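Local coordinates for GTP-binding nuclear protein GSP1 (Encephalitozoon cuniculi, PDB 4DJT) that binds guanine nucleotides as a Ran-family small GTPase and probably drives protein import into the nucleus and RNA export from it, at residues A[117-122]-A[167-172]. Numbering follows the deposited sequence.
Sequences EAPIVV and LHLARI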
loop_
_atom_site.group_PDB
_atom_site.type_symbol
_atom_site.label_atom_id
_atom_site.label_comp_id
_atom_site.label_asym_id
_atom_site.label_seq_id
_atom_site.Cartn_x
_atom_site.Cartn_y
_atom_site.Cartn_z
ATOM N N GLU A 117 6.632 13.843 -6.792
ATOM C CA GLU A 117 5.873 14.587 -5.766
ATOM C C GLU A 117 4.882 13.711 -4.982
ATOM O O GLU A 117 4.638 13.954 -3.801
ATOM C CB GLU A 117 5.094 15.728 -6.377
ATOM C CG GLU A 117 5.944 16.851 -6.938
ATOM C CD GLU A 117 5.074 17.964 -7.432
ATOM O OE1 GLU A 117 4.931 18.089 -8.673
ATOM O OE2 GLU A 117 4.468 18.661 -6.567
ATOM N N ALA A 118 4.306 12.728 -5.657
ATOM C CA ALA A 118 3.306 11.841 -5.031
ATOM C C ALA A 118 3.850 11.130 -3.804
ATOM O O ALA A 118 4.919 10.497 -3.855
ATOM C CB ALA A 118 2.788 10.834 -6.050
ATOM N N PRO A 119 3.113 11.192 -2.697
ATOM C CA PRO A 119 3.636 10.631 -1.471
ATOM C C PRO A 119 3.801 9.121 -1.543
ATOM O O PRO A 119 2.914 8.403 -2.084
ATOM C CB PRO A 119 2.570 10.974 -0.437
ATOM C CG PRO A 119 1.337 11.243 -1.219
ATOM C CD PRO A 119 1.836 11.901 -2.470
ATOM N N ILE A 120 4.909 8.650 -0.984
ATOM C CA ILE A 120 5.160 7.241 -0.807
ATOM C C ILE A 120 5.307 6.966 0.695
ATOM O O ILE A 120 6.098 7.610 1.354
ATOM C CB ILE A 120 6.446 6.803 -1.532
ATOM C CG1 ILE A 120 6.409 7.158 -3.024
ATOM C CG2 ILE A 120 6.673 5.321 -1.363
ATOM C CD1 ILE A 120 7.645 6.699 -3.781
ATOM N N VAL A 121 4.504 6.044 1.235
ATOM C CA VAL A 121 4.570 5.690 2.643
ATOM C C VAL A 121 5.242 4.356 2.686
ATOM O O VAL A 121 4.903 3.470 1.892
ATOM C CB VAL A 121 3.164 5.595 3.258
ATOM C CG1 VAL A 121 3.202 4.950 4.619
ATOM C CG2 VAL A 121 2.521 6.997 3.327
ATOM N N VAL A 122 6.227 4.219 3.573
ATOM C CA VAL A 122 6.976 2.971 3.683
ATOM C C VAL A 122 6.502 2.226 4.908
ATOM O O VAL A 122 6.439 2.794 5.985
ATOM C CB VAL A 122 8.507 3.201 3.745
ATOM C CG1 VAL A 122 9.241 1.880 4.017
ATOM C CG2 VAL A 122 8.990 3.808 2.435
ATOM N N LEU A 167 -4.251 7.425 7.038
ATOM C CA LEU A 167 -4.357 8.682 7.783
ATOM C C LEU A 167 -3.336 9.695 7.288
ATOM O O LEU A 167 -3.671 10.852 7.024
ATOM C CB LEU A 167 -4.199 8.436 9.279
ATOM C CG LEU A 167 -4.382 9.638 10.224
ATOM C CD1 LEU A 167 -5.747 10.286 10.046
ATOM C CD2 LEU A 167 -4.147 9.214 11.683
ATOM N N HIS A 168 -2.078 9.272 7.162
ATOM C CA HIS A 168 -1.034 10.156 6.606
ATOM C C HIS A 168 -1.353 10.670 5.215
ATOM O O HIS A 168 -1.235 11.860 4.931
ATOM C CB HIS A 168 0.318 9.462 6.569
ATOM C CG HIS A 168 1.445 10.381 6.162
ATOM N ND1 HIS A 168 1.872 11.366 6.947
ATOM C CD2 HIS A 168 2.160 10.491 4.971
ATOM C CE1 HIS A 168 2.856 12.044 6.324
ATOM N NE2 HIS A 168 3.022 11.518 5.119
ATOM N N LEU A 169 -1.776 9.765 4.347
ATOM C CA LEU A 169 -2.099 10.103 2.960
ATOM C C LEU A 169 -3.252 11.113 2.890
ATOM O O LEU A 169 -3.163 12.097 2.158
ATOM C CB LEU A 169 -2.414 8.816 2.157
ATOM C CG LEU A 169 -1.247 7.856 1.843
ATOM C CD1 LEU A 169 -1.738 6.522 1.277
ATOM C CD2 LEU A 169 -0.255 8.517 0.875
ATOM N N ALA A 170 -4.293 10.914 3.688
ATOM C CA ALA A 170 -5.424 11.868 3.775
ATOM C C ALA A 170 -4.980 13.253 4.213
ATOM O O ALA A 170 -5.430 14.303 3.639
ATOM C CB ALA A 170 -6.509 11.345 4.719
ATOM N N ARG A 171 -4.053 13.302 5.173
ATOM C CA ARG A 171 -3.470 14.570 5.597
ATOM C C ARG A 171 -2.711 15.304 4.500
ATOM O O ARG A 171 -2.935 16.512 4.293
ATOM C CB ARG A 171 -2.583 14.363 6.835
ATOM C CG ARG A 171 -3.392 13.965 8.028
ATOM C CD ARG A 171 -2.586 13.405 9.194
ATOM N NE ARG A 171 -3.431 13.314 10.379
ATOM C CZ ARG A 171 -3.054 12.810 11.555
ATOM N NH1 ARG A 171 -1.820 12.313 11.739
ATOM N NH2 ARG A 171 -3.926 12.795 12.555
ATOM N N ILE A 172 -1.867 14.584 3.764
ATOM C CA ILE A 172 -1.147 15.140 2.624
ATOM C C ILE A 172 -2.112 15.692 1.568
ATOM O O ILE A 172 -1.986 16.853 1.090
ATOM C CB ILE A 172 -0.212 14.081 1.958
ATOM C CG1 ILE A 172 0.956 13.662 2.903
ATOM C CG2 ILE A 172 0.329 14.626 0.636
ATOM C CD1 ILE A 172 1.948 14.766 3.314
#
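L169 reaches from its helix with one methyl, CD2, which sits between P119 and V121 and touches both. CD2 lies 3.8 Å from P119 CG and 4.0 Å from V121 CG2, so a single branch serves two residues of 117-122. A chi2 of 170° extends CD1 and leaves CD2 as the branch turned toward 117-122; the end of the side chain comes closer to that segment than the direction of its CB would suggest. P119 meets the helix with its ring carbons: CG also touches I172 CG2, 4.0 Å off, one turn further along from H168. That methyl stands anti to the backbone N of I172 (chi1 -66° places CG1 beside N instead), and the two side chains run past each other in opposite directions. V121 uses CG2 again for H168, meeting CD2 of the imidazole at 3.9 Å; the approach to the ring is oblique.

Further out, backbone hydrogen bonds link P119 and V121 with A88, and V121 with L90, in the neighbouring parallel strand 87-93, while V122 pairs with E150 and F152 on the other flank. L169 also leans on I89, and V121 on F152. I120, pointing to the opposite face, packs on helix 103-114. The contact thus lays helix 164-174, the last helix of the Ras-like G domain, on one face of the central sheet, at the end of strand 120-125 remote from the nucleotide-binding N125.

No hydrogen bond or charge pair spans the segments; carbon-to-carbon van der Waals contact alone joins them, which implies cohesion by shape, with water excluded around buried V121 and L169 while the P119-I172 end lies at the surface.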